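PDB 4IH2: kirola from Actinidia deliciosa, which is a kiwifruit allergen of the major latex protein family, with the Bet v 1-like fold, and probably binds small hydrophobic ligands in an internal cavity. Local coordinates for residues Asp16-Tyr21 and Val105-Glu110. Residues are numbered along the deposited sequence; the frame is centred on the assembly and turned at random.
Sequences DGIVFY and VDTKGE
V105 and T107 press against the first turn of helix 17-26, and both meet it at G17. One methyl of V105, CG1, lies 3.4 Å from G17 O; the other, CG2, reaches further along the helix to where F20 and Y21 follow, 4.3 Å from F20 CB and equally far from Y21 CB. With CG1 anti to its backbone N (chi1 -180°), the branched valine spreads its methyls over both places. T107 divides its branches too: OG1 sits 3.5 Å from G17 C, while CG2 packs against I18 CG1 at 3.8 Å, the two side chains crossing at about a right angle. The hydroxyl OG1 is buried here with no hydrogen-bond partner in the model; it simply packs against the backbone of G17 and I18. Glycine suits position 17 because a beta carbon would point at the strand end and collide with T107 OG1; its absence lets the backbones approach to 5.1 Å between G17 CA and T107 CA.

Each segment is also braced from within. D16 is the N-cap: its OD1 accepts from I18 N at 2.9 Å, met from above the carboxylate plane, and so satisfies an amide of the first turn. D106, facing away from the helix, forms an Asx turn in which OD1 accepts from K108 N nearly along its C-O axis, bending the chain as the strand ends. Farther out, N112 OD1 accepts a hydrogen bond from G17 N, Y21 OH bonds to S82 O, and the F20 side chain reaches T141 and I144 of helix 131-146. The contact thus packs the N-terminal turn of helix 17-26, first of the two consecutive helices linking strands 4-13 and 39-46 in the Bet v 1 fold, against the end of strand 96-106 and the residue just after it.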
loop_
_atom_site.group_PDB
_atom_site.type_symbol
_atom_site.label_atom_id
_atom_site.label_comp_id
_atom_site.label_asym_id
_atom_site.label_seq_id
_atom_site.Cartn_x
_atom_site.Cartn_y
_atom_site.Cartn_z
ATOM N N ASP A 16 6.466 -13.230 -9.541
ATOM C CA ASP A 16 5.179 -13.601 -10.100
ATOM C C ASP A 16 4.187 -12.546 -9.626
ATOM O O ASP A 16 4.046 -12.299 -8.423
ATOM C CB ASP A 16 4.775 -15.021 -9.642
ATOM C CG ASP A 16 3.626 -15.631 -10.479
ATOM O OD1 ASP A 16 2.761 -14.866 -10.977
ATOM O OD2 ASP A 16 3.603 -16.894 -10.645
ATOM N N GLY A 17 3.536 -11.875 -10.574
ATOM C CA GLY A 17 2.413 -10.969 -10.175
ATOM C C GLY A 17 1.314 -11.648 -9.367
ATOM O O GLY A 17 0.668 -11.018 -8.517
ATOM N N ILE A 18 1.084 -12.937 -9.614
ATOM C CA ILE A 18 0.041 -13.638 -8.903
ATOM C C ILE A 18 0.370 -13.679 -7.411
ATOM O O ILE A 18 -0.511 -13.507 -6.582
ATOM C CB ILE A 18 -0.227 -15.065 -9.434
ATOM C CG1 ILE A 18 -0.858 -14.995 -10.839
ATOM C CG2 ILE A 18 -1.209 -15.770 -8.468
ATOM C CD1 ILE A 18 -0.832 -16.278 -11.703
ATOM N N VAL A 19 1.650 -13.831 -7.082
ATOM C CA VAL A 19 2.020 -13.897 -5.700
ATOM C C VAL A 19 1.963 -12.509 -5.104
ATOM O O VAL A 19 1.583 -12.368 -3.980
ATOM C CB VAL A 19 3.421 -14.536 -5.465
ATOM C CG1 VAL A 19 4.520 -13.598 -5.864
ATOM C CG2 VAL A 19 3.582 -14.871 -3.987
ATOM N N PHE A 20 2.318 -11.488 -5.855
ATOM C CA PHE A 20 2.120 -10.144 -5.354
ATOM C C PHE A 20 0.677 -9.839 -5.014
ATOM O O PHE A 20 0.343 -9.288 -3.976
ATOM C CB PHE A 20 2.545 -9.169 -6.455
ATOM C CG PHE A 20 3.745 -8.383 -6.102
ATOM C CD1 PHE A 20 3.628 -7.303 -5.284
ATOM C CD2 PHE A 20 4.994 -8.769 -6.554
ATOM C CE1 PHE A 20 4.735 -6.576 -4.943
ATOM C CE2 PHE A 20 6.108 -8.051 -6.212
ATOM C CZ PHE A 20 5.967 -6.960 -5.393
ATOM N N TYR A 21 -0.230 -10.220 -5.877
ATOM C CA TYR A 21 -1.629 -9.988 -5.540
ATOM C C TYR A 21 -2.085 -10.827 -4.351
ATOM O O TYR A 21 -2.796 -10.332 -3.506
ATOM C CB TYR A 21 -2.528 -10.225 -6.714
ATOM C CG TYR A 21 -3.914 -9.652 -6.467
ATOM C CD1 TYR A 21 -4.088 -8.288 -6.222
ATOM C CD2 TYR A 21 -5.024 -10.474 -6.442
ATOM C CE1 TYR A 21 -5.345 -7.740 -5.984
ATOM C CE2 TYR A 21 -6.296 -9.969 -6.234
ATOM C CZ TYR A 21 -6.472 -8.593 -6.015
ATOM O OH TYR A 21 -7.746 -8.071 -5.780
ATOM N N VAL A 105 -2.099 -5.073 -9.874
ATOM C CA VAL A 105 -1.062 -5.919 -10.432
ATOM C C VAL A 105 -1.472 -6.398 -11.827
ATOM O O VAL A 105 -2.520 -7.000 -11.997
ATOM C CB VAL A 105 -0.802 -7.146 -9.510
ATOM C CG1 VAL A 105 0.314 -8.064 -10.090
ATOM C CG2 VAL A 105 -0.479 -6.661 -8.094
ATOM N N ASP A 106 -0.649 -6.106 -12.815
ATOM C CA ASP A 106 -0.841 -6.604 -14.157
ATOM C C ASP A 106 -0.161 -7.972 -14.231
ATOM O O ASP A 106 1.069 -8.084 -14.057
ATOM C CB ASP A 106 -0.221 -5.628 -15.129
ATOM C CG ASP A 106 -0.449 -6.003 -16.587
ATOM O OD1 ASP A 106 -0.665 -7.195 -16.948
ATOM O OD2 ASP A 106 -0.378 -5.056 -17.396
ATOM N N THR A 107 -0.961 -9.013 -14.414
ATOM C CA THR A 107 -0.485 -10.401 -14.357
ATOM C C THR A 107 -0.482 -11.085 -15.712
ATOM O O THR A 107 -0.518 -12.315 -15.767
ATOM C CB THR A 107 -1.363 -11.198 -13.395
ATOM O OG1 THR A 107 -0.843 -11.031 -12.075
ATOM C CG2 THR A 107 -1.386 -12.637 -13.717
ATOM N N LYS A 108 -0.412 -10.310 -16.815
ATOM C CA LYS A 108 -0.352 -10.935 -18.167
ATOM C C LYS A 108 0.445 -12.255 -18.134
ATOM O O LYS A 108 0.067 -13.268 -18.769
ATOM C CB LYS A 108 0.257 -9.959 -19.195
ATOM N N GLY A 109 1.559 -12.207 -17.392
ATOM C CA GLY A 109 2.430 -13.355 -17.144
ATOM C C GLY A 109 3.657 -13.101 -18.010
ATOM O O GLY A 109 4.817 -13.331 -17.575
ATOM N N GLU A 110 3.368 -12.620 -19.245
ATOM C CA GLU A 110 4.455 -12.120 -20.131
ATOM C C GLU A 110 5.439 -11.252 -19.327
ATOM O O GLU A 110 6.601 -11.588 -19.154
ATOM C CB GLU A 110 3.889 -11.254 -21.273
ATOM C CG GLU A 110 5.041 -10.456 -21.931
ATOM C CD GLU A 110 4.630 -9.471 -23.011
ATOM O OE1 GLU A 110 3.635 -8.738 -22.835
ATOM O OE2 GLU A 110 5.360 -9.392 -24.016
#